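Local coordinates for protein alpha-L-rhamnosidase (Klebsiella oxytoca, PDB 4XHC) that hydrolyses alpha-L-rhamnosides to release rhamnose, as a two-domain glycoside hydrolase of family GH78, at residues A[419-423]-A[424-428]; A[428-431]-A[432-436]; A[449-452]-A[453-456]; A[470-473]-A[474-478]; A[534-537]-A[538-542]. All coordinates share one frame; numbering follows the deposited sequence.

The five contacts follow one another in a single direction along the chain, all within the six-hairpin glycosidase domain, the helical part of this rhamnosidase. Contact 1, a tight hairpin, runs straight into contact 2, with Val428 in both, where helix 430-438 begins. Contact 3 lies on the next helix, 444-456, contact 4 on helix 466-478 and contact 5 on helix 534-540 near the C-terminus. Contacts 1, 2 and 3 touch one another; contact 4 joins contacts 2 and 3 to contact 5, whose centre lies about 33 Å from that of contact 1. Each contact is local, and side chains from the same segments also pack between the hairpin and the helices that carry contacts 2 to 5.

Contact 1: residues A[419-423]-A[424-428]; sequences FYVSG and ARRQV
Ser422 and Gln427 form a hydrogen-bonded antiparallel pair that closes a tight hairpin. Each backbone N donates to the other's carbonyl: Ser422 N lies 2.9 Å from Gln427 O, in the plane of that carbonyl, and Gln427 N lies 3.0 Å from Ser422 O. Inside this pair a type I turn runs from Gly423 to Arg426, closed by Arg426 N donating to Gly423 O at 3.0 Å from well above the carbonyl plane. Gly423 has a positive phi of 79°, which glycine readily adopts. A CA-H...O contact, Val421 CA to Gln427 O at 3.4 Å, gives that carbonyl a second neighbour.

Side-chain packing runs along the two arms. At chi1 -57° Val421 holds CG2 between its backbone N and carbonyl carbon, and this methyl lies 3.7 Å above one face of the Arg426 guanidinium, toward its rim. Farther from the turn, Val428 CG1 approaches the Phe419 ring obliquely, 3.8 Å from Phe419 CD2.

Polar side chains tie the hairpin to the loop before helix 368-389: Ser422 OG bonds to Asn366, and the Gln427 amide to Ser364 and Asn366. Phe419 and Tyr420, meanwhile, pack against helix 444-456, and Tyr420 also reaches helix 391-412.

Contact 2: residues A[428-431]-A[432-436]; sequences VSWA and SQIWL
Trp430 O and Ala431 O receive Ile434 N and Trp435 N at 3.1 Å and 3.0 Å respectively, the i to i+4 bonds that open helix 430-438. Just ahead of them Ser429 turns its side chain back onto the helix: with chi1 at 65°, OG sits between its own backbone N and carbonyl carbon and accepts from Ser432 N, 3.2 Å away and nearly straight. The same Ser429 OG lies 2.8 Å from Ser432 OG, so two polar groups of one residue converge on it. Gln433 is bent at chi2, bringing its amide back over the preceding turn; NE2 donates to Ser429 O at 3.0 Å, within both the carbonyl plane and the amide plane. Its other end, OE1, accepts from Tyr420 N, so both amide atoms are occupied and the flat group is held against rotation. Ile434 CD1 packs 4.3 Å from Trp430 CB, near the edge of the indole. Serine placed before the first turn, accepting the backbone N-H three residues on, is the N-cap of an alpha-helix, here beginning a helix of the six-hairpin domain.

Contact 3: residues A[449-452]-A[453-456]; sequences EIMR and NLEK. With SO4 (sulfate ion), chain D.
Arg452 is folded at chi2 (-57°), while Glu455 runs out straight beyond CG (chi2 180°), and these two torsions lay the side chains alongside each other, pointing the same way, one turn apart on helix 444-456. Arg452 NH1 donates to Glu455 OE1 at 3.0 Å, a salt bridge. The acceptor sits squarely in the guanidinium plane and is met on the syn side of a carboxylate turned almost perpendicular to it. NH1 has a second acid, Glu484, as partner. The NE/NH2 edge of the guanidinium holds a sulfate: sulfate O4 lies 3.0 Å from Arg452 NE and 2.9 Å from Arg452 NH2, and Arg448 also bonds to the ion, which probably came from the crystallisation liquor. Away from this charged side, Met451 CE touches Leu454 CD1 at 3.9 Å, the two side chains lying side by side and facing helix 466-478. One flank charged and the other apolar is the pattern of an amphipathic helix, with an i to i+3 salt bridge on its outer surface.

Contact 4: residues A[470-473]-A[474-478]; sequences HHYI and AALLQ
Helix 466-478 of the six-hairpin domain brings Tyr472 and Leu476 together one turn apart, in a largely buried contact. Tyr472 CG is anti to its backbone N (chi1 176°), which swings the ring along the helix toward the next turn. There Leu476 CD1 stands over one face, 4.0 Å from the ring centroid and 16° off the ring normal, a CH-pi contact. The same methyl is 4.4 Å from Ile473 CD1, while on the adjoining side Ile473 CG2 meets Leu477 CD1 at 4.3 Å. Beneath these side chains the backbone is regular: Ala474, Ala475, Leu476 and Leu477 each donate N-H to the carbonyl four residues back, as in Leu477 N to Ile473 O at 3.0 Å.

Helices paired antiparallel around a common axis make up the (alpha/alpha)6 barrel known from GH78 enzymes, and this helix has neighbours on several sides. Tyr472 meets Trp430 of helix 430-438 edge-to-face, and Ile473 and Leu477 reach helix 482-498. At the other end of the contact His470 CD2 lies over the centre of the His471 ring, 3.7 Å above its plane. Each ring is also fixed by a bond at ND1, His470 to Thr533 OG1 and His471 to Tyr467 O. The His471 side chain comes within about 10 Å of the bound rhamnose.

Contact 5: residues A[534-537]-A[538-542]; sequences PAWF and IRQYG
Trp536 receives two neighbours from the following turn on its indole. Gln540 CB lies over the five-membered ring, 4.0 Å from its centroid, in a CH-pi contact, with CG continuing past NE1. Tyr541 presents its edge to the face of the six-membered ring, centroids 5.6 Å apart and planes at 86°, a T-shaped pair. Tyr541 CE1 also comes to 4.1 Å from Phe537 CD1, at the edge of that ring. A chi1 of -177° turns the indole of Trp536 away from its own N-H and back over the residues that follow. Behind the side chains, Gln540 N donates to Trp536 O at 2.7 Å and Tyr541 N to Phe537 O at 3.1 Å, before Gly542 leaves the helix with positive phi. Farther out, Trp536 packs on helix 247-259 and Tyr541 on Leu477. Arg539, extended past Ala535 O, ends in a salt bridge with Asp220 and a hydrogen bond to Pro207 O. Aromatic packing thus accompanies the last backbone bonds of the helix, while the charge of Arg539 is probably balanced by Asp220.

Contact 1: residues A[419-423]-A[424-428]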
loop_
_atom_site.group_PDB
_atom_site.type_symbol
_atom_site.label_atom_id
_atom_site.label_comp_id
_atom_site.label_asym_id
_atom_site.label_seq_id
_atom_site.Cartn_x
_atom_site.Cartn_y
_atom_site.Cartn_z
ATOM N N PHE A 419 19.619 49.952 -16.304
ATOM C CA PHE A 419 19.540 48.694 -15.568
ATOM C C PHE A 419 20.952 48.140 -15.369
ATOM O O PHE A 419 21.886 48.519 -16.073
ATOM C CB PHE A 419 18.737 47.634 -16.347
ATOM C CG PHE A 419 17.244 47.858 -16.373
ATOM C CD1 PHE A 419 16.525 48.032 -15.196
ATOM C CD2 PHE A 419 16.544 47.844 -17.576
ATOM C CE1 PHE A 419 15.142 48.228 -15.225
ATOM C CE2 PHE A 419 15.161 48.034 -17.605
ATOM C CZ PHE A 419 14.460 48.225 -16.427
ATOM N N TYR A 420 21.098 47.239 -14.409
ATOM C CA TYR A 420 22.326 46.481 -14.257
ATOM C C TYR A 420 22.303 45.276 -15.209
ATOM O O TYR A 420 21.263 44.645 -15.393
ATOM C CB TYR A 420 22.498 46.005 -12.807
ATOM C CG TYR A 420 22.674 47.114 -11.782
ATOM C CD1 TYR A 420 23.924 47.686 -11.550
ATOM C CD2 TYR A 420 21.593 47.578 -11.036
ATOM C CE1 TYR A 420 24.088 48.691 -10.609
ATOM C CE2 TYR A 420 21.744 48.585 -10.097
ATOM C CZ TYR A 420 22.993 49.134 -9.879
ATOM O OH TYR A 420 23.143 50.135 -8.938
ATOM N N VAL A 421 23.454 44.965 -15.798
ATOM C CA VAL A 421 23.616 43.765 -16.606
ATOM C C VAL A 421 24.325 42.659 -15.808
ATOM O O VAL A 421 24.975 42.921 -14.801
ATOM C CB VAL A 421 24.377 44.052 -17.916
ATOM C CG1 VAL A 421 23.662 45.133 -18.710
ATOM C CG2 VAL A 421 25.824 44.452 -17.654
ATOM N N SER A 422 24.196 41.420 -16.271
ATOM C CA SER A 422 24.721 40.255 -15.554
ATOM C C SER A 422 25.360 39.242 -16.520
ATOM O O SER A 422 24.777 38.892 -17.550
ATOM C CB SER A 422 23.589 39.602 -14.754
ATOM O OG SER A 422 24.077 38.616 -13.854
ATOM N N GLY A 423 26.564 38.789 -16.180
ATOM C CA GLY A 423 27.286 37.793 -16.971
ATOM C C GLY A 423 27.969 38.330 -18.210
ATOM O O GLY A 423 27.759 39.473 -18.606
ATOM N N ALA A 424 28.760 37.473 -18.844
ATOM C CA ALA A 424 29.487 37.813 -20.069
ATOM C C ALA A 424 28.598 38.252 -21.234
ATOM O O ALA A 424 29.034 39.040 -22.054
ATOM C CB ALA A 424 30.368 36.651 -20.499
ATOM N N ARG A 425 27.366 37.768 -21.312
ATOM C CA ARG A 425 26.451 38.211 -22.374
ATOM C C ARG A 425 25.527 39.386 -21.950
ATOM O O ARG A 425 24.578 39.729 -22.654
ATOM C CB ARG A 425 25.654 37.023 -22.912
ATOM C CG ARG A 425 26.332 36.340 -24.083
ATOM C CD ARG A 425 25.873 34.895 -24.264
ATOM N NE ARG A 425 24.406 34.732 -24.130
ATOM C CZ ARG A 425 23.510 35.085 -25.060
ATOM N NH1 ARG A 425 23.905 35.657 -26.199
ATOM N NH2 ARG A 425 22.213 34.875 -24.845
ATOM N N ARG A 426 25.815 40.001 -20.806
ATOM C CA ARG A 426 25.174 41.260 -20.391
ATOM C C ARG A 426 23.652 41.184 -20.393
ATOM O O ARG A 426 22.962 42.046 -20.950
ATOM C CB ARG A 426 25.664 42.441 -21.253
ATOM C CG ARG A 426 27.157 42.729 -21.131
ATOM C CD ARG A 426 27.613 43.807 -22.103
ATOM N NE ARG A 426 27.025 45.105 -21.768
ATOM C CZ ARG A 426 27.455 45.916 -20.801
ATOM N NH1 ARG A 426 28.504 45.586 -20.047
ATOM N NH2 ARG A 426 26.822 47.067 -20.581
ATOM N N GLN A 427 23.152 40.148 -19.738
ATOM C CA GLN A 427 21.713 39.899 -19.618
ATOM C C GLN A 427 21.048 40.892 -18.679
ATOM O O GLN A 427 21.624 41.249 -17.663
ATOM C CB GLN A 427 21.475 38.488 -19.075
ATOM C CG GLN A 427 20.036 38.011 -19.159
ATOM C CD GLN A 427 19.769 36.784 -18.308
ATOM O OE1 GLN A 427 19.827 36.842 -17.086
ATOM N NE2 GLN A 427 19.471 35.673 -18.949
ATOM N N VAL A 428 19.822 41.290 -19.025
ATOM C CA VAL A 428 18.992 42.170 -18.208
ATOM C C VAL A 428 17.808 41.392 -17.611
ATOM O O VAL A 428 16.900 40.946 -18.339
ATOM C CB VAL A 428 18.451 43.342 -19.048
ATOM C CG1 VAL A 428 17.658 44.309 -18.180
ATOM C CG2 VAL A 428 19.592 44.072 -19.736
#

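Contact 2: residues A[428-431]-A[432-436]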
loop_
_atom_site.group_PDB
_atom_site.type_symbol
_atom_site.label_atom_id
_atom_site.label_comp_id
_atom_site.label_asym_id
_atom_site.label_seq_id
_atom_site.Cartn_x
_atom_site.Cartn_y
_atom_site.Cartn_z
ATOM N N VAL A 428 19.822 41.290 -19.025
ATOM C CA VAL A 428 18.992 42.170 -18.208
ATOM C C VAL A 428 17.808 41.392 -17.611
ATOM O O VAL A 428 16.900 40.946 -18.339
ATOM C CB VAL A 428 18.451 43.342 -19.048
ATOM C CG1 VAL A 428 17.658 44.309 -18.180
ATOM C CG2 VAL A 428 19.592 44.072 -19.736
ATOM N N SER A 429 17.816 41.246 -16.289
ATOM C CA SER A 429 16.782 40.489 -15.580
ATOM C C SER A 429 16.102 41.350 -14.527
ATOM O O SER A 429 16.608 42.412 -14.170
ATOM C CB SER A 429 17.397 39.261 -14.901
ATOM O OG SER A 429 18.313 39.614 -13.864
ATOM N N TRP A 430 14.948 40.904 -14.041
ATOM C CA TRP A 430 14.317 41.566 -12.895
ATOM C C TRP A 430 15.148 41.347 -11.636
ATOM O O TRP A 430 15.289 42.252 -10.813
ATOM C CB TRP A 430 12.912 41.024 -12.643
ATOM C CG TRP A 430 11.865 41.592 -13.512
ATOM C CD1 TRP A 430 11.664 41.319 -14.828
ATOM C CD2 TRP A 430 10.844 42.510 -13.132
ATOM N NE1 TRP A 430 10.586 42.017 -15.295
ATOM C CE2 TRP A 430 10.062 42.755 -14.271
ATOM C CE3 TRP A 430 10.515 43.155 -11.941
ATOM C CZ2 TRP A 430 8.972 43.611 -14.258
ATOM C CZ3 TRP A 430 9.422 44.009 -11.928
ATOM C CH2 TRP A 430 8.662 44.226 -13.085
ATOM N N ALA A 431 15.681 40.141 -11.482
ATOM C CA ALA A 431 16.376 39.775 -10.263
ATOM C C ALA A 431 17.587 40.685 -9.982
ATOM O O ALA A 431 17.770 41.168 -8.866
ATOM C CB ALA A 431 16.803 38.319 -10.334
ATOM N N SER A 432 18.396 40.926 -11.000
ATOM C CA SER A 432 19.551 41.798 -10.861
ATOM C C SER A 432 19.174 43.151 -10.274
ATOM O O SER A 432 19.848 43.647 -9.376
ATOM C CB SER A 432 20.224 42.013 -12.219
ATOM O OG SER A 432 20.635 40.785 -12.793
ATOM N N GLN A 433 18.095 43.744 -10.775
ATOM C CA GLN A 433 17.703 45.097 -10.357
ATOM C C GLN A 433 17.218 45.086 -8.915
ATOM O O GLN A 433 17.566 45.948 -8.117
ATOM C CB GLN A 433 16.585 45.658 -11.236
ATOM C CG GLN A 433 16.707 45.354 -12.719
ATOM C CD GLN A 433 18.096 45.606 -13.260
ATOM O OE1 GLN A 433 18.730 46.599 -12.914
ATOM N NE2 GLN A 433 18.571 44.715 -14.123
ATOM N N ILE A 434 16.405 44.092 -8.592
ATOM C CA ILE A 434 15.802 43.982 -7.268
ATOM C C ILE A 434 16.888 43.875 -6.205
ATOM O O ILE A 434 16.852 44.596 -5.208
ATOM C CB ILE A 434 14.857 42.754 -7.201
ATOM C CG1 ILE A 434 13.617 42.990 -8.070
ATOM C CG2 ILE A 434 14.428 42.465 -5.773
ATOM C CD1 ILE A 434 12.841 41.732 -8.394
ATOM N N TRP A 435 17.852 42.983 -6.432
ATOM C CA TRP A 435 18.864 42.697 -5.421
ATOM C C TRP A 435 19.888 43.806 -5.280
ATOM O O TRP A 435 20.333 44.091 -4.173
ATOM C CB TRP A 435 19.551 41.350 -5.674
ATOM C CG TRP A 435 18.836 40.247 -5.004
ATOM C CD1 TRP A 435 18.090 39.259 -5.595
ATOM C CD2 TRP A 435 18.740 40.033 -3.598
ATOM N NE1 TRP A 435 17.554 38.436 -4.635
ATOM C CE2 TRP A 435 17.935 38.888 -3.400
ATOM C CE3 TRP A 435 19.246 40.702 -2.480
ATOM C CZ2 TRP A 435 17.634 38.394 -2.124
ATOM C CZ3 TRP A 435 18.945 40.210 -1.205
ATOM C CH2 TRP A 435 18.149 39.070 -1.041
ATOM N N LEU A 436 20.260 44.447 -6.378
ATOM C CA LEU A 436 21.211 45.557 -6.286
ATOM C C LEU A 436 20.570 46.840 -5.745
ATOM O O LEU A 436 21.273 47.716 -5.248
ATOM C CB LEU A 436 21.911 45.793 -7.624
ATOM C CG LEU A 436 22.933 44.699 -7.967
ATOM C CD1 LEU A 436 23.350 44.770 -9.428
ATOM C CD2 LEU A 436 24.162 44.766 -7.066
#

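Contact 3: residues A[449-452]-A[453-456]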
loop_
_atom_site.group_PDB
_atom_site.type_symbol
_atom_site.label_atom_id
_atom_site.label_comp_id
_atom_site.label_asym_id
_atom_site.label_seq_id
_atom_site.Cartn_x
_atom_site.Cartn_y
_atom_site.Cartn_z
ATOM N N GLU A 449 14.572 55.658 -9.482
ATOM C CA GLU A 449 14.559 55.638 -10.966
ATOM C C GLU A 449 14.605 54.219 -11.554
ATOM O O GLU A 449 13.985 53.967 -12.587
ATOM C CB GLU A 449 15.753 56.450 -11.557
ATOM C CG GLU A 449 15.712 57.984 -11.381
ATOM C CD GLU A 449 17.032 58.701 -11.734
ATOM O OE1 GLU A 449 17.155 59.916 -11.424
ATOM O OE2 GLU A 449 17.951 58.062 -12.303
ATOM N N ILE A 450 15.323 53.301 -10.911
ATOM C CA ILE A 450 15.347 51.902 -11.369
ATOM C C ILE A 450 13.985 51.199 -11.197
ATOM O O ILE A 450 13.554 50.450 -12.078
ATOM C CB ILE A 450 16.459 51.087 -10.663
ATOM C CG1 ILE A 450 17.833 51.520 -11.166
ATOM C CG2 ILE A 450 16.299 49.582 -10.899
ATOM C CD1 ILE A 450 18.966 51.093 -10.262
ATOM N N MET A 451 13.309 51.441 -10.074
ATOM C CA MET A 451 12.023 50.808 -9.813
ATOM C C MET A 451 10.951 51.353 -10.756
ATOM O O MET A 451 10.067 50.608 -11.183
ATOM C CB MET A 451 11.587 51.003 -8.361
ATOM C CG MET A 451 12.570 50.500 -7.311
ATOM S SD MET A 451 13.131 48.791 -7.462
ATOM C CE MET A 451 11.599 47.890 -7.225
ATOM N N ARG A 452 11.038 52.641 -11.088
ATOM C CA ARG A 452 10.197 53.232 -12.140
ATOM C C ARG A 452 10.501 52.654 -13.516
ATOM O O ARG A 452 9.607 52.518 -14.348
ATOM C CB ARG A 452 10.388 54.750 -12.224
ATOM C CG ARG A 452 9.841 55.530 -11.055
ATOM C CD ARG A 452 8.364 55.249 -10.874
ATOM N NE ARG A 452 7.736 56.194 -9.963
ATOM C CZ ARG A 452 6.527 56.032 -9.432
ATOM N NH1 ARG A 452 5.793 54.956 -9.716
ATOM N NH2 ARG A 452 6.049 56.946 -8.601
ATOM N N ASN A 453 11.758 52.314 -13.749
ATOM C CA ASN A 453 12.163 51.736 -15.014
ATOM C C ASN A 453 11.605 50.307 -15.200
ATOM O O ASN A 453 11.274 49.912 -16.313
ATOM C CB ASN A 453 13.694 51.760 -15.121
ATOM C CG ASN A 453 14.188 51.773 -16.546
ATOM O OD1 ASN A 453 13.449 52.108 -17.463
ATOM N ND2 ASN A 453 15.444 51.401 -16.744
ATOM N N LEU A 454 11.479 49.543 -14.116
ATOM C CA LEU A 454 10.844 48.220 -14.184
ATOM C C LEU A 454 9.374 48.313 -14.563
ATOM O O LEU A 454 8.859 47.477 -15.299
ATOM C CB LEU A 454 10.927 47.512 -12.850
ATOM C CG LEU A 454 12.324 47.168 -12.319
ATOM C CD1 LEU A 454 12.217 46.683 -10.887
ATOM C CD2 LEU A 454 13.012 46.111 -13.159
ATOM N N GLU A 455 8.719 49.361 -14.087
ATOM C CA GLU A 455 7.290 49.557 -14.211
ATOM C C GLU A 455 6.956 49.998 -15.633
ATOM O O GLU A 455 5.980 49.554 -16.210
ATOM C CB GLU A 455 6.857 50.612 -13.171
ATOM C CG GLU A 455 5.695 51.526 -13.537
ATOM C CD GLU A 455 5.343 52.533 -12.435
ATOM O OE1 GLU A 455 5.788 52.381 -11.268
ATOM O OE2 GLU A 455 4.612 53.492 -12.753
ATOM N N LYS A 456 7.795 50.848 -16.203
ATOM C CA LYS A 456 7.600 51.371 -17.564
ATOM C C LYS A 456 8.335 50.603 -18.673
ATOM O O LYS A 456 7.970 50.694 -19.840
ATOM C CB LYS A 456 8.070 52.820 -17.555
ATOM C CG LYS A 456 7.343 53.645 -16.495
ATOM C CD LYS A 456 7.710 55.123 -16.391
ATOM C CE LYS A 456 6.922 55.701 -15.218
ATOM N NZ LYS A 456 6.585 57.134 -15.396
HETATM S S SO4 D . 8.702 59.733 -8.974
HETATM O O1 SO4 D . 7.784 60.837 -8.651
HETATM O O2 SO4 D . 8.526 59.467 -10.425
HETATM O O3 SO4 D . 10.058 60.139 -8.565
HETATM O O4 SO4 D . 8.486 58.509 -8.173
#

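Contact 4: residues A[470-473]-A[474-478]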
loop_
_atom_site.group_PDB
_atom_site.type_symbol
_atom_site.label_atom_id
_atom_site.label_comp_id
_atom_site.label_asym_id
_atom_site.label_seq_id
_atom_site.Cartn_x
_atom_site.Cartn_y
_atom_site.Cartn_z
ATOM N N HIS A 470 8.552 38.761 -3.284
ATOM C CA HIS A 470 8.706 39.339 -1.955
ATOM C C HIS A 470 9.753 40.438 -1.962
ATOM O O HIS A 470 9.565 41.492 -1.356
ATOM C CB HIS A 470 9.125 38.273 -0.948
ATOM C CG HIS A 470 9.732 38.835 0.297
ATOM N ND1 HIS A 470 8.971 39.250 1.368
ATOM C CD2 HIS A 470 11.021 39.064 0.635
ATOM C CE1 HIS A 470 9.768 39.705 2.316
ATOM N NE2 HIS A 470 11.016 39.602 1.896
ATOM N N HIS A 471 10.858 40.179 -2.645
ATOM C CA HIS A 471 11.970 41.116 -2.671
ATOM C C HIS A 471 11.662 42.341 -3.511
ATOM O O HIS A 471 12.093 43.436 -3.186
ATOM C CB HIS A 471 13.239 40.404 -3.136
ATOM C CG HIS A 471 13.645 39.292 -2.223
ATOM N ND1 HIS A 471 13.157 38.011 -2.360
ATOM C CD2 HIS A 471 14.445 39.276 -1.130
ATOM C CE1 HIS A 471 13.659 37.248 -1.406
ATOM N NE2 HIS A 471 14.436 37.994 -0.644
ATOM N N TYR A 472 10.902 42.146 -4.580
ATOM C CA TYR A 472 10.394 43.249 -5.387
ATOM C C TYR A 472 9.566 44.200 -4.522
ATOM O O TYR A 472 9.716 45.424 -4.601
ATOM C CB TYR A 472 9.568 42.688 -6.542
ATOM C CG TYR A 472 8.899 43.712 -7.419
ATOM C CD1 TYR A 472 9.598 44.808 -7.910
ATOM C CD2 TYR A 472 7.567 43.560 -7.791
ATOM C CE1 TYR A 472 8.979 45.739 -8.723
ATOM C CE2 TYR A 472 6.943 44.485 -8.610
ATOM C CZ TYR A 472 7.656 45.571 -9.067
ATOM O OH TYR A 472 7.026 46.481 -9.871
ATOM N N ILE A 473 8.711 43.634 -3.674
ATOM C CA ILE A 473 7.887 44.437 -2.759
ATOM C C ILE A 473 8.761 45.208 -1.779
ATOM O O ILE A 473 8.530 46.393 -1.528
ATOM C CB ILE A 473 6.885 43.566 -1.967
ATOM C CG1 ILE A 473 5.908 42.863 -2.919
ATOM C CG2 ILE A 473 6.110 44.403 -0.957
ATOM C CD1 ILE A 473 5.230 43.787 -3.911
ATOM N N ALA A 474 9.751 44.526 -1.217
ATOM C CA ALA A 474 10.651 45.140 -0.252
ATOM C C ALA A 474 11.402 46.307 -0.880
ATOM O O ALA A 474 11.581 47.352 -0.234
ATOM C CB ALA A 474 11.630 44.112 0.283
ATOM N N ALA A 475 11.837 46.126 -2.129
ATOM C CA ALA A 475 12.547 47.171 -2.857
ATOM C C ALA A 475 11.649 48.381 -3.116
ATOM O O ALA A 475 12.091 49.522 -2.993
ATOM C CB ALA A 475 13.115 46.636 -4.161
ATOM N N LEU A 476 10.392 48.139 -3.465
ATOM C CA LEU A 476 9.447 49.238 -3.649
ATOM C C LEU A 476 9.312 50.055 -2.369
ATOM O O LEU A 476 9.429 51.279 -2.397
ATOM C CB LEU A 476 8.080 48.719 -4.103
ATOM C CG LEU A 476 8.019 48.191 -5.541
ATOM C CD1 LEU A 476 6.730 47.420 -5.782
ATOM C CD2 LEU A 476 8.143 49.323 -6.550
ATOM N N LEU A 477 9.086 49.378 -1.246
ATOM C CA LEU A 477 8.925 50.059 0.051
ATOM C C LEU A 477 10.183 50.847 0.450
ATOM O O LEU A 477 10.085 51.985 0.900
ATOM C CB LEU A 477 8.541 49.056 1.152
ATOM C CG LEU A 477 7.117 48.484 1.070
ATOM C CD1 LEU A 477 6.902 47.376 2.095
ATOM C CD2 LEU A 477 6.070 49.577 1.253
ATOM N N GLN A 478 11.353 50.242 0.259
ATOM C CA GLN A 478 12.631 50.880 0.577
ATOM C C GLN A 478 12.834 52.198 -0.189
ATOM O O GLN A 478 13.440 53.126 0.334
ATOM C CB GLN A 478 13.775 49.906 0.283
ATOM C CG GLN A 478 15.166 50.389 0.635
ATOM C CD GLN A 478 16.248 49.506 0.033
ATOM O OE1 GLN A 478 16.423 48.358 0.433
ATOM N NE2 GLN A 478 16.988 50.049 -0.932
#

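Contact 5: residues A[534-537]-A[538-542]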
loop_
_atom_site.group_PDB
_atom_site.type_symbol
_atom_site.label_atom_id
_atom_site.label_comp_id
_atom_site.label_asym_id
_atom_site.label_seq_id
_atom_site.Cartn_x
_atom_site.Cartn_y
_atom_site.Cartn_z
ATOM N N PRO A 534 3.134 38.562 2.507
ATOM C CA PRO A 534 2.167 39.655 2.599
ATOM C C PRO A 534 1.613 39.896 4.009
ATOM O O PRO A 534 1.328 41.040 4.373
ATOM C CB PRO A 534 1.066 39.206 1.654
ATOM C CG PRO A 534 1.816 38.501 0.576
ATOM C CD PRO A 534 2.960 37.798 1.259
ATOM N N ALA A 535 1.466 38.836 4.795
ATOM C CA ALA A 535 1.091 38.992 6.194
ATOM C C ALA A 535 2.067 39.916 6.944
ATOM O O ALA A 535 1.643 40.777 7.719
ATOM C CB ALA A 535 1.007 37.633 6.872
ATOM N N TRP A 536 3.367 39.748 6.692
ATOM C CA TRP A 536 4.389 40.599 7.310
ATOM C C TRP A 536 4.293 42.039 6.807
ATOM O O TRP A 536 4.226 42.967 7.605
ATOM C CB TRP A 536 5.798 40.044 7.061
ATOM C CG TRP A 536 6.895 40.834 7.734
ATOM C CD1 TRP A 536 7.165 40.892 9.072
ATOM C CD2 TRP A 536 7.863 41.665 7.099
ATOM N NE1 TRP A 536 8.237 41.716 9.310
ATOM C CE2 TRP A 536 8.687 42.199 8.111
ATOM C CE3 TRP A 536 8.119 42.009 5.771
ATOM C CZ2 TRP A 536 9.745 43.063 7.836
ATOM C CZ3 TRP A 536 9.181 42.868 5.499
ATOM C CH2 TRP A 536 9.976 43.384 6.530
ATOM N N PHE A 537 4.278 42.218 5.489
ATOM C CA PHE A 537 4.147 43.554 4.902
ATOM C C PHE A 537 2.905 44.275 5.429
ATOM O O PHE A 537 2.963 45.450 5.806
ATOM C CB PHE A 537 4.071 43.484 3.373
ATOM C CG PHE A 537 5.356 43.071 2.714
ATOM C CD1 PHE A 537 6.520 43.804 2.907
ATOM C CD2 PHE A 537 5.397 41.965 1.874
ATOM C CE1 PHE A 537 7.704 43.429 2.292
ATOM C CE2 PHE A 537 6.576 41.583 1.255
ATOM C CZ PHE A 537 7.729 42.316 1.463
ATOM N N ILE A 538 1.783 43.566 5.451
ATOM C CA ILE A 538 0.520 44.171 5.831
ATOM C C ILE A 538 0.558 44.585 7.300
ATOM O O ILE A 538 0.176 45.704 7.638
ATOM C CB ILE A 538 -0.667 43.236 5.511
ATOM C CG1 ILE A 538 -0.862 43.171 3.993
ATOM C CG2 ILE A 538 -1.954 43.723 6.164
ATOM C CD1 ILE A 538 -1.639 41.964 3.526
ATOM N N ARG A 539 1.059 43.698 8.155
ATOM C CA ARG A 539 1.095 43.954 9.598
ATOM C C ARG A 539 2.207 44.911 10.020
ATOM O O ARG A 539 1.966 45.835 10.782
ATOM C CB ARG A 539 1.215 42.638 10.371
ATOM C CG ARG A 539 -0.043 41.789 10.316
ATOM C CD ARG A 539 0.249 40.325 10.585
ATOM N NE ARG A 539 -0.929 39.495 10.345
ATOM C CZ ARG A 539 -1.703 38.971 11.290
ATOM N NH1 ARG A 539 -1.450 39.160 12.579
ATOM N NH2 ARG A 539 -2.744 38.231 10.939
ATOM N N GLN A 540 3.416 44.695 9.517
ATOM C CA GLN A 540 4.578 45.502 9.896
ATOM C C GLN A 540 4.504 46.934 9.376
ATOM O O GLN A 540 4.926 47.848 10.069
ATOM C CB GLN A 540 5.869 44.841 9.387
ATOM C CG GLN A 540 7.163 45.456 9.906
ATOM C CD GLN A 540 7.338 45.292 11.393
ATOM O OE1 GLN A 540 6.842 44.346 11.997
ATOM N NE2 GLN A 540 8.056 46.212 11.993
ATOM N N TYR A 541 3.991 47.131 8.160
ATOM C CA TYR A 541 3.905 48.474 7.562
ATOM C C TYR A 541 2.517 49.101 7.662
ATOM O O TYR A 541 2.293 50.211 7.176
ATOM C CB TYR A 541 4.365 48.441 6.107
ATOM C CG TYR A 541 5.830 48.106 5.972
ATOM C CD1 TYR A 541 6.260 46.787 6.002
ATOM C CD2 TYR A 541 6.792 49.108 5.830
ATOM C CE1 TYR A 541 7.601 46.466 5.880
ATOM C CE2 TYR A 541 8.134 48.796 5.709
ATOM C CZ TYR A 541 8.526 47.471 5.734
ATOM O OH TYR A 541 9.841 47.128 5.618
ATOM N N GLY A 542 1.592 48.388 8.298
ATOM C CA GLY A 542 0.246 48.900 8.527
ATOM C C GLY A 542 -0.449 49.286 7.237
ATOM O O GLY A 542 -1.032 50.360 7.140
#